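Local coordinates for protein dinoflagellate luciferase (Lingulodinium polyedrum, PDB 1VPR) that catalyses the light-emitting oxidation of dinoflagellate luciferin by molecular oxygen, giving blue flashes at night, and is represented here by its third luciferase domain, at residues Asp10-Val22 with His65-Gly77. Residues are numbered along the deposited sequence; the frame is centred on the assembly and turned at random.
Sequences DNKLGGALNAKHV and HELGGKNASGGYG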
loop_
_atom_site.group_PDB
_atom_site.type_symbol
_atom_site.label_atom_id
_atom_site.label_comp_id
_atom_site.label_asym_id
_atom_site.label_seq_id
_atom_site.Cartn_x
_atom_site.Cartn_y
_atom_site.Cartn_z
ATOM N N ASP A 10 20.054 14.078 -2.194
ATOM C CA ASP A 10 21.247 13.295 -1.913
ATOM C C ASP A 10 21.442 13.057 -0.426
ATOM O O ASP A 10 22.489 12.560 -0.015
ATOM C CB ASP A 10 22.482 14.008 -2.475
ATOM C CG ASP A 10 22.323 15.514 -2.476
ATOM O OD1 ASP A 10 21.781 16.056 -1.488
ATOM O OD2 ASP A 10 22.737 16.160 -3.465
ATOM N N ASN A 11 20.454 13.413 0.391
ATOM C CA ASN A 11 20.597 13.206 1.826
ATOM C C ASN A 11 20.810 11.720 2.098
ATOM O O ASN A 11 19.928 10.897 1.846
ATOM C CB ASN A 11 19.361 13.703 2.590
ATOM C CG ASN A 11 19.575 13.735 4.106
ATOM O OD1 ASN A 11 20.531 13.139 4.635
ATOM N ND2 ASN A 11 18.683 14.426 4.812
ATOM N N LYS A 12 21.991 11.388 2.612
ATOM C CA LYS A 12 22.344 10.008 2.924
ATOM C C LYS A 12 21.771 9.532 4.255
ATOM O O LYS A 12 21.606 8.323 4.467
ATOM C CB LYS A 12 23.877 9.852 2.940
ATOM C CG LYS A 12 24.520 9.998 1.565
ATOM C CD LYS A 12 26.050 9.949 1.609
ATOM C CE LYS A 12 26.619 11.218 2.235
ATOM N NZ LYS A 12 28.097 11.255 2.107
ATOM N N LEU A 13 21.469 10.469 5.151
ATOM C CA LEU A 13 20.941 10.113 6.470
ATOM C C LEU A 13 19.444 9.791 6.502
ATOM O O LEU A 13 19.010 8.947 7.294
ATOM C CB LEU A 13 21.239 11.223 7.478
ATOM C CG LEU A 13 22.726 11.465 7.773
ATOM C CD1 LEU A 13 22.921 12.804 8.481
ATOM C CD2 LEU A 13 23.242 10.319 8.624
ATOM N N GLY A 14 18.659 10.454 5.653
ATOM C CA GLY A 14 17.228 10.203 5.644
ATOM C C GLY A 14 16.495 10.938 4.541
ATOM O O GLY A 14 17.049 11.172 3.466
ATOM N N GLY A 15 15.247 11.311 4.806
ATOM C CA GLY A 15 14.470 11.999 3.785
ATOM C C GLY A 15 13.763 11.000 2.884
ATOM O O GLY A 15 13.930 9.785 3.043
ATOM N N ALA A 16 12.977 11.491 1.927
ATOM C CA ALA A 16 12.251 10.598 1.029
ATOM C C ALA A 16 13.252 9.741 0.247
ATOM O O ALA A 16 14.394 10.164 -0.005
ATOM C CB ALA A 16 11.349 11.418 0.062
ATOM N N LEU A 17 12.819 8.544 -0.137
ATOM C CA LEU A 17 13.671 7.618 -0.868
ATOM C C LEU A 17 14.393 8.236 -2.078
ATOM O O LEU A 17 13.760 8.799 -2.982
ATOM C CB LEU A 17 12.849 6.403 -1.331
ATOM C CG LEU A 17 13.669 5.206 -1.824
ATOM C CD1 LEU A 17 14.618 4.787 -0.703
ATOM C CD2 LEU A 17 12.771 4.031 -2.216
ATOM N N ASN A 18 15.724 8.155 -2.108
ATOM C CA ASN A 18 16.429 8.681 -3.266
ATOM C C ASN A 18 17.486 7.677 -3.742
ATOM O O ASN A 18 17.780 6.685 -3.057
ATOM C CB ASN A 18 17.055 10.045 -2.956
ATOM C CG ASN A 18 18.058 9.984 -1.825
ATOM O OD1 ASN A 18 18.874 9.059 -1.756
ATOM N ND2 ASN A 18 18.016 10.976 -0.937
ATOM N N ALA A 19 18.039 7.933 -4.925
ATOM C CA ALA A 19 19.030 7.054 -5.528
ATOM C C ALA A 19 20.224 6.739 -4.626
ATOM O O ALA A 19 20.734 5.619 -4.651
ATOM C CB ALA A 19 19.497 7.644 -6.855
ATOM N N LYS A 20 20.669 7.711 -3.829
ATOM C CA LYS A 20 21.805 7.491 -2.926
ATOM C C LYS A 20 21.478 6.447 -1.846
ATOM O O LYS A 20 22.354 5.690 -1.411
ATOM C CB LYS A 20 22.234 8.814 -2.271
ATOM N N HIS A 21 20.218 6.395 -1.421
ATOM C CA HIS A 21 19.792 5.439 -0.396
ATOM C C HIS A 21 19.901 3.990 -0.855
ATOM O O HIS A 21 20.188 3.089 -0.058
ATOM C CB HIS A 21 18.328 5.691 -0.007
ATOM C CG HIS A 21 18.083 7.019 0.636
ATOM N ND1 HIS A 21 16.814 7.495 0.887
ATOM C CD2 HIS A 21 18.938 7.956 1.110
ATOM C CE1 HIS A 21 16.895 8.667 1.489
ATOM N NE2 HIS A 21 18.174 8.969 1.639
ATOM N N VAL A 22 19.672 3.763 -2.144
ATOM C CA VAL A 22 19.675 2.408 -2.678
ATOM C C VAL A 22 20.774 2.086 -3.690
ATOM O O VAL A 22 20.689 1.083 -4.414
ATOM C CB VAL A 22 18.312 2.107 -3.337
ATOM C CG1 VAL A 22 17.204 2.270 -2.318
ATOM C CG2 VAL A 22 18.082 3.051 -4.519
ATOM N N HIS A 65 13.034 -2.243 4.956
ATOM C CA HIS A 65 12.014 -1.544 5.731
ATOM C C HIS A 65 12.551 -0.218 6.274
ATOM O O HIS A 65 11.801 0.754 6.442
ATOM C CB HIS A 65 11.509 -2.441 6.866
ATOM C CG HIS A 65 10.244 -3.153 6.519
ATOM N ND1 HIS A 65 9.076 -2.473 6.229
ATOM C CD2 HIS A 65 9.987 -4.465 6.283
ATOM C CE1 HIS A 65 8.160 -3.336 5.816
ATOM N NE2 HIS A 65 8.687 -4.549 5.839
ATOM N N GLU A 66 13.861 -0.170 6.501
ATOM C CA GLU A 66 14.509 1.029 7.017
ATOM C C GLU A 66 14.723 2.116 5.949
ATOM O O GLU A 66 15.252 3.192 6.239
ATOM C CB GLU A 66 15.852 0.647 7.672
ATOM N N LEU A 67 14.292 1.856 4.721
ATOM C CA LEU A 67 14.470 2.829 3.651
ATOM C C LEU A 67 13.301 3.801 3.473
ATOM O O LEU A 67 12.133 3.384 3.481
ATOM C CB LEU A 67 14.685 2.111 2.310
ATOM C CG LEU A 67 15.874 1.159 2.139
ATOM C CD1 LEU A 67 15.677 0.305 0.876
ATOM C CD2 LEU A 67 17.160 1.969 2.049
ATOM N N GLY A 68 13.633 5.086 3.328
ATOM C CA GLY A 68 12.647 6.118 3.025
ATOM C C GLY A 68 11.697 6.810 3.992
ATOM O O GLY A 68 11.000 7.745 3.568
ATOM N N GLY A 69 11.642 6.398 5.254
ATOM C CA GLY A 69 10.705 7.038 6.175
ATOM C C GLY A 69 11.242 7.969 7.245
ATOM O O GLY A 69 10.477 8.466 8.091
ATOM N N LYS A 70 12.538 8.254 7.195
ATOM C CA LYS A 70 13.165 9.100 8.204
ATOM C C LYS A 70 13.204 10.594 7.934
ATOM O O LYS A 70 13.183 11.024 6.784
ATOM C CB LYS A 70 14.607 8.636 8.439
ATOM C CG LYS A 70 14.751 7.166 8.746
ATOM C CD LYS A 70 16.134 6.886 9.298
ATOM C CE LYS A 70 16.734 5.637 8.715
ATOM N NZ LYS A 70 15.873 4.458 8.938
ATOM N N ASN A 71 13.289 11.380 9.011
ATOM C CA ASN A 71 13.399 12.831 8.882
ATOM C C ASN A 71 14.786 13.126 8.298
ATOM O O ASN A 71 15.546 12.203 8.005
ATOM C CB ASN A 71 13.208 13.558 10.228
ATOM C CG ASN A 71 14.168 13.094 11.303
ATOM O OD1 ASN A 71 15.367 12.910 11.053
ATOM N ND2 ASN A 71 13.646 12.913 12.528
ATOM N N ALA A 72 15.124 14.394 8.130
ATOM C CA ALA A 72 16.403 14.743 7.512
ATOM C C ALA A 72 17.673 14.347 8.264
ATOM O O ALA A 72 18.733 14.215 7.658
ATOM C CB ALA A 72 16.435 16.230 7.201
ATOM N N SER A 73 17.588 14.152 9.569
ATOM C CA SER A 73 18.787 13.794 10.293
ATOM C C SER A 73 18.832 12.331 10.676
ATOM O O SER A 73 19.587 11.949 11.570
ATOM C CB SER A 73 18.950 14.696 11.528
ATOM O OG SER A 73 17.862 14.583 12.419
ATOM N N GLY A 74 18.030 11.505 10.002
ATOM C CA GLY A 74 18.039 10.087 10.313
ATOM C C GLY A 74 17.128 9.551 11.426
ATOM O O GLY A 74 17.206 8.365 11.767
ATOM N N GLY A 75 16.277 10.401 11.998
ATOM C CA GLY A 75 15.384 9.936 13.040
ATOM C C GLY A 75 14.023 9.659 12.440
ATOM O O GLY A 75 13.836 9.837 11.241
ATOM N N TYR A 76 13.065 9.235 13.253
ATOM C CA TYR A 76 11.735 8.953 12.735
ATOM C C TYR A 76 10.706 9.952 13.213
ATOM O O TYR A 76 9.616 10.064 12.613
ATOM C CB TYR A 76 11.302 7.535 13.121
ATOM C CG TYR A 76 11.834 6.500 12.165
ATOM C CD1 TYR A 76 11.327 6.404 10.864
ATOM C CD2 TYR A 76 12.862 5.649 12.540
ATOM C CE1 TYR A 76 11.833 5.483 9.967
ATOM C CE2 TYR A 76 13.381 4.724 11.651
ATOM C CZ TYR A 76 12.864 4.641 10.366
ATOM O OH TYR A 76 13.362 3.707 9.473
ATOM N N GLY A 77 11.052 10.658 14.291
ATOM C CA GLY A 77 10.176 11.669 14.865
ATOM C C GLY A 77 10.068 12.916 13.993
ATOM O O GLY A 77 10.822 13.099 13.034
HETATM O O HOH W 1 14.562 7.970 5.008
HETATM O O HOH W 2 9.848 7.998 0.546
#
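Leu-67 meets segment 10-22 with three carbons: its CB lies 4.0 Å from CD1 of Leu-17, its CD1 touches CG1 of Val-22, and its CD2 rests near the backbone O of His-21. Both apolar pairs cross at a slant, and Phe-29 of strand 29-30 also touches Leu-67 and Val-22. Beside it, Gly-68 brings bare backbone against Leu-17, with CA 4.0 Å from the N of Leu-17; one water bridges that N to the O of Gly-68, and another links Gly-15 O to Lys-70 N. At the far end Leu-13, largely solvent-exposed, lays its CB 3.9 Å from Ala-72 O. That oxygen is gripped by Asn-11, whose ND2 donates to it at 2.9 Å along a nearly straight path (167°), meeting a lone pair of Ala-72 O, which itself lies close to the plane of the Asn-11 amide. CG of Asn-11 stands anti to its own N (chi1 -170°), turning the amide across to segment 65-77, while OD1 accepts from Leu-13 N in an Asx turn. With the amide replaced by an alanine's methyl, Ala-72 O would probably lose this donor and the turn at Leu-13 would be likely to shift. Between these ends Gly-15 N donates to Lys-70 O (2.9 Å). Arg-208 of barrel strand 206-212 bonds Lys-70 O and Gly-68 O, tying segment 65-77 to the calycin barrel. A small apolar patch thus adjoins polar links mostly to backbone atoms, a fit resting on glycine-permitted backbone closeness more than side-chain interlocking.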